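Local coordinates for protein fimbrial subunit type 1 (Actinomyces oris, PDB 3UXF) that serves as the major subunit of type 1 fimbriae, the adhesive surface fibres of this Gram-positive bacterium, at residues E421-G433 with D461-E473. Numbering follows the deposited sequence.
Sequences EINYLRANDYVNG and DPLPFRVLAEKAE. With CA (calcium ion), chain B.
A buried turn-to-loop-and-helix contact in the prealbumin-like domain is made by N428 and D429, in the type I turn A427-Y430 that follows strand 419-426, with the backbone of V467 and A469. N428 makes a two-way clasp with V467: its backbone N gives a hydrogen bond to V467 O (2.8 Å), and its OD1 accepts one from V467 N, almost in line with the side-chain C=O (C=O...N 162°). CG of N428 lies beside its own backbone N (chi1 -62°), which places OD1 at the N-H of V467, 3.1 Å from R466 CA. D429 takes A469 N, the first amide of helix 469-472, with the syn lone pair of OD1 (2.8 Å). Its OD2 rests against L468 CD2 and accepts from a water that also bridges E470 N and OE1. The helix start probably favours the carboxylate's charge, although E470 OE1 is a like charge nearby. Apolar packing flanks these bonds: A469 CB lies 3.9 Å from Y430 CB, V467 CG2 faces L425 CB (4.1 Å), and L425 CD1 meets the edge of the F465 ring at CZ (3.8 Å). Y445 of strand 444-451 touches L425 and N428. The amide of N428 and the carboxylate of D429 thus tie the turn after strand 419-426 to the link from strand 463-465 into helix 469-472, in a prealbumin-like beta-sandwich pilin domain.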
# COMPACT_ATOMS: atom_id res chain seq x y z
N GLU A 421 -12.89 -16.83 -27.94
CA GLU A 421 -12.50 -16.29 -26.63
C GLU A 421 -12.05 -14.86 -26.78
O GLU A 421 -11.34 -14.51 -27.74
CB GLU A 421 -11.38 -17.11 -26.00
CG GLU A 421 -11.80 -18.53 -25.75
CD GLU A 421 -10.85 -19.33 -24.90
OE1 GLU A 421 -9.71 -18.88 -24.66
OE2 GLU A 421 -11.27 -20.41 -24.45
N ILE A 422 -12.47 -14.02 -25.83
CA ILE A 422 -12.02 -12.64 -25.78
C ILE A 422 -11.17 -12.55 -24.51
O ILE A 422 -11.68 -12.55 -23.37
CB ILE A 422 -13.21 -11.68 -25.74
CG1 ILE A 422 -14.06 -11.88 -27.02
CG2 ILE A 422 -12.70 -10.25 -25.64
CD1 ILE A 422 -15.31 -11.06 -27.04
N ASN A 423 -9.85 -12.53 -24.71
CA ASN A 423 -8.90 -12.61 -23.60
C ASN A 423 -8.02 -11.38 -23.56
O ASN A 423 -7.25 -11.20 -24.50
CB ASN A 423 -7.94 -13.78 -23.83
CG ASN A 423 -8.64 -15.13 -23.88
OD1 ASN A 423 -9.65 -15.35 -23.18
ND2 ASN A 423 -8.11 -16.04 -24.66
N TYR A 424 -8.06 -10.55 -22.52
CA TYR A 424 -8.91 -10.67 -21.35
C TYR A 424 -9.41 -9.27 -21.01
O TYR A 424 -8.80 -8.29 -21.40
CB TYR A 424 -8.10 -11.21 -20.17
CG TYR A 424 -7.35 -12.49 -20.47
CD1 TYR A 424 -7.93 -13.72 -20.24
CD2 TYR A 424 -6.07 -12.45 -20.99
CE1 TYR A 424 -7.26 -14.89 -20.52
CE2 TYR A 424 -5.38 -13.62 -21.27
CZ TYR A 424 -5.99 -14.83 -21.03
OH TYR A 424 -5.33 -16.00 -21.30
N LEU A 425 -10.51 -9.19 -20.26
CA LEU A 425 -11.09 -7.90 -19.89
C LEU A 425 -11.07 -7.68 -18.38
O LEU A 425 -11.37 -8.58 -17.61
CB LEU A 425 -12.53 -7.80 -20.40
CG LEU A 425 -12.70 -7.48 -21.88
CD1 LEU A 425 -14.06 -7.93 -22.38
CD2 LEU A 425 -12.51 -5.99 -22.13
N ARG A 426 -10.72 -6.46 -17.98
CA ARG A 426 -10.69 -6.11 -16.56
C ARG A 426 -12.11 -6.12 -16.01
O ARG A 426 -13.04 -5.69 -16.67
CB ARG A 426 -10.07 -4.73 -16.36
CG ARG A 426 -9.27 -4.57 -15.07
CD ARG A 426 -9.38 -3.16 -14.52
NE ARG A 426 -10.78 -2.79 -14.37
CZ ARG A 426 -11.39 -1.86 -15.09
NH1 ARG A 426 -10.72 -1.17 -16.00
NH2 ARG A 426 -12.68 -1.62 -14.89
N ALA A 427 -12.26 -6.62 -14.79
CA ALA A 427 -13.58 -6.69 -14.16
C ALA A 427 -14.23 -5.32 -14.11
O ALA A 427 -13.58 -4.33 -13.80
CB ALA A 427 -13.46 -7.27 -12.76
N ASN A 428 -15.53 -5.27 -14.41
CA ASN A 428 -16.26 -4.01 -14.35
C ASN A 428 -16.44 -3.55 -12.92
O ASN A 428 -16.59 -2.36 -12.65
CB ASN A 428 -17.65 -4.16 -15.00
CG ASN A 428 -17.58 -4.50 -16.47
OD1 ASN A 428 -17.69 -5.66 -16.85
ND2 ASN A 428 -17.40 -3.49 -17.30
N ASP A 429 -16.43 -4.50 -11.99
CA ASP A 429 -16.68 -4.20 -10.59
C ASP A 429 -15.44 -4.21 -9.71
O ASP A 429 -15.54 -4.26 -8.49
CB ASP A 429 -17.74 -5.15 -10.02
CG ASP A 429 -17.28 -6.59 -10.00
OD1 ASP A 429 -16.24 -6.90 -10.61
OD2 ASP A 429 -17.97 -7.42 -9.37
N TYR A 430 -14.26 -4.15 -10.32
CA TYR A 430 -13.02 -4.08 -9.58
C TYR A 430 -12.05 -3.27 -10.42
O TYR A 430 -11.61 -3.70 -11.47
CB TYR A 430 -12.45 -5.47 -9.28
CG TYR A 430 -11.54 -5.53 -8.07
CD1 TYR A 430 -11.98 -6.08 -6.88
CD2 TYR A 430 -10.25 -5.04 -8.13
CE1 TYR A 430 -11.15 -6.14 -5.78
CE2 TYR A 430 -9.41 -5.09 -7.03
CZ TYR A 430 -9.87 -5.64 -5.86
OH TYR A 430 -9.04 -5.70 -4.76
N VAL A 431 -11.76 -2.06 -9.95
CA VAL A 431 -10.94 -1.15 -10.71
C VAL A 431 -10.11 -0.27 -9.79
O VAL A 431 -10.52 0.02 -8.67
CB VAL A 431 -11.82 -0.26 -11.61
CG1 VAL A 431 -12.77 0.56 -10.77
CG2 VAL A 431 -10.96 0.62 -12.50
N ASN A 432 -8.94 0.13 -10.26
CA ASN A 432 -8.06 0.98 -9.48
C ASN A 432 -7.76 0.43 -8.09
O ASN A 432 -7.55 1.19 -7.15
CB ASN A 432 -8.61 2.41 -9.41
CG ASN A 432 -8.51 3.14 -10.74
OD1 ASN A 432 -7.81 2.70 -11.65
ND2 ASN A 432 -9.22 4.25 -10.86
N GLY A 433 -7.74 -0.89 -7.96
CA GLY A 433 -7.29 -1.53 -6.76
C GLY A 433 -8.36 -1.73 -5.72
O GLY A 433 -8.02 -2.14 -4.59
N ASP A 461 -28.76 -3.74 -31.89
CA ASP A 461 -28.12 -2.99 -30.82
C ASP A 461 -26.79 -3.63 -30.42
O ASP A 461 -26.57 -4.81 -30.67
CB ASP A 461 -29.02 -3.07 -29.59
CG ASP A 461 -30.23 -2.17 -29.69
OD1 ASP A 461 -30.13 -1.03 -30.19
OD2 ASP A 461 -31.31 -2.62 -29.25
N PRO A 462 -25.94 -2.86 -29.73
CA PRO A 462 -24.83 -3.47 -28.98
C PRO A 462 -25.39 -4.35 -27.88
O PRO A 462 -26.56 -4.17 -27.48
CB PRO A 462 -24.10 -2.29 -28.34
CG PRO A 462 -24.63 -1.05 -29.00
CD PRO A 462 -26.07 -1.43 -29.42
N LEU A 463 -24.57 -5.27 -27.39
CA LEU A 463 -25.02 -6.25 -26.41
C LEU A 463 -24.21 -6.11 -25.13
O LEU A 463 -23.05 -6.53 -25.06
CB LEU A 463 -24.78 -7.64 -26.99
CG LEU A 463 -25.41 -7.84 -28.37
CD1 LEU A 463 -25.01 -9.22 -28.90
CD2 LEU A 463 -26.91 -7.68 -28.30
N PRO A 464 -24.81 -5.53 -24.08
CA PRO A 464 -24.06 -5.26 -22.84
C PRO A 464 -23.79 -6.54 -22.10
O PRO A 464 -24.61 -7.46 -22.12
CB PRO A 464 -25.00 -4.36 -22.05
CG PRO A 464 -25.83 -3.70 -23.11
CD PRO A 464 -26.07 -4.79 -24.13
N PHE A 465 -22.66 -6.56 -21.41
CA PHE A 465 -22.29 -7.65 -20.51
C PHE A 465 -21.28 -7.15 -19.51
O PHE A 465 -20.69 -6.09 -19.69
CB PHE A 465 -21.73 -8.86 -21.28
CG PHE A 465 -20.36 -8.62 -21.87
CD1 PHE A 465 -20.24 -7.99 -23.10
CD2 PHE A 465 -19.20 -9.04 -21.21
CE1 PHE A 465 -19.00 -7.72 -23.68
CE2 PHE A 465 -17.94 -8.79 -21.80
CZ PHE A 465 -17.84 -8.14 -23.02
N ARG A 466 -21.10 -7.91 -18.43
CA ARG A 466 -20.12 -7.57 -17.41
C ARG A 466 -19.18 -8.73 -17.18
O ARG A 466 -19.58 -9.91 -17.29
CB ARG A 466 -20.81 -7.23 -16.10
CG ARG A 466 -21.45 -5.85 -16.12
CD ARG A 466 -22.20 -5.60 -14.81
NE ARG A 466 -22.63 -4.22 -14.73
CZ ARG A 466 -23.64 -3.80 -13.96
NH1 ARG A 466 -24.34 -4.67 -13.22
NH2 ARG A 466 -23.96 -2.51 -13.95
N VAL A 467 -17.93 -8.40 -16.87
CA VAL A 467 -16.98 -9.35 -16.33
C VAL A 467 -16.88 -9.01 -14.87
O VAL A 467 -16.54 -7.90 -14.50
CB VAL A 467 -15.59 -9.22 -17.05
CG1 VAL A 467 -14.53 -10.07 -16.33
CG2 VAL A 467 -15.72 -9.66 -18.51
N LEU A 468 -17.27 -9.97 -14.02
CA LEU A 468 -17.24 -9.75 -12.58
C LEU A 468 -16.01 -10.32 -11.91
O LEU A 468 -15.52 -11.38 -12.29
CB LEU A 468 -18.49 -10.37 -11.96
CG LEU A 468 -19.81 -9.78 -12.50
CD1 LEU A 468 -20.95 -10.49 -11.79
CD2 LEU A 468 -19.88 -8.25 -12.31
N ALA A 469 -15.50 -9.60 -10.93
CA ALA A 469 -14.32 -10.01 -10.18
C ALA A 469 -14.47 -11.42 -9.64
O ALA A 469 -13.49 -12.18 -9.60
CB ALA A 469 -14.09 -9.05 -9.02
N GLU A 470 -15.68 -11.77 -9.20
CA GLU A 470 -15.87 -13.11 -8.63
C GLU A 470 -15.51 -14.21 -9.59
O GLU A 470 -15.08 -15.29 -9.14
CB GLU A 470 -17.30 -13.28 -8.10
CG GLU A 470 -18.37 -13.10 -9.15
CD GLU A 470 -19.75 -12.66 -8.55
OE1 GLU A 470 -19.91 -11.49 -8.09
OE2 GLU A 470 -20.67 -13.51 -8.57
N LYS A 471 -15.69 -13.98 -10.89
CA LYS A 471 -15.28 -14.95 -11.89
C LYS A 471 -13.83 -14.73 -12.26
O LYS A 471 -13.04 -15.68 -12.27
CB LYS A 471 -16.20 -14.92 -13.13
CG LYS A 471 -17.59 -15.49 -12.82
CD LYS A 471 -18.30 -15.91 -14.09
CE LYS A 471 -19.67 -16.52 -13.79
NZ LYS A 471 -19.58 -17.69 -12.88
N ALA A 472 -13.45 -13.48 -12.55
CA ALA A 472 -12.10 -13.23 -13.04
C ALA A 472 -11.03 -13.70 -12.06
O ALA A 472 -10.04 -14.30 -12.47
CB ALA A 472 -11.91 -11.74 -13.36
N GLU A 473 -11.23 -13.46 -10.77
CA GLU A 473 -10.17 -13.77 -9.81
C GLU A 473 -9.98 -15.28 -9.64
O GLU A 473 -8.92 -15.71 -9.19
CB GLU A 473 -10.48 -13.12 -8.47
CG GLU A 473 -11.59 -13.81 -7.66
CD GLU A 473 -12.20 -12.88 -6.60
OE1 GLU A 473 -11.72 -11.73 -6.50
OE2 GLU A 473 -13.12 -13.30 -5.85
CA CA B . -32.47 -0.46 -29.57
O HOH W 1 -17.66 -9.87 -8.30
O HOH W 2 -34.56 0.71 -29.58
O HOH W 3 -31.77 1.39 -31.08
O HOH W 4 -33.61 -1.49 -27.63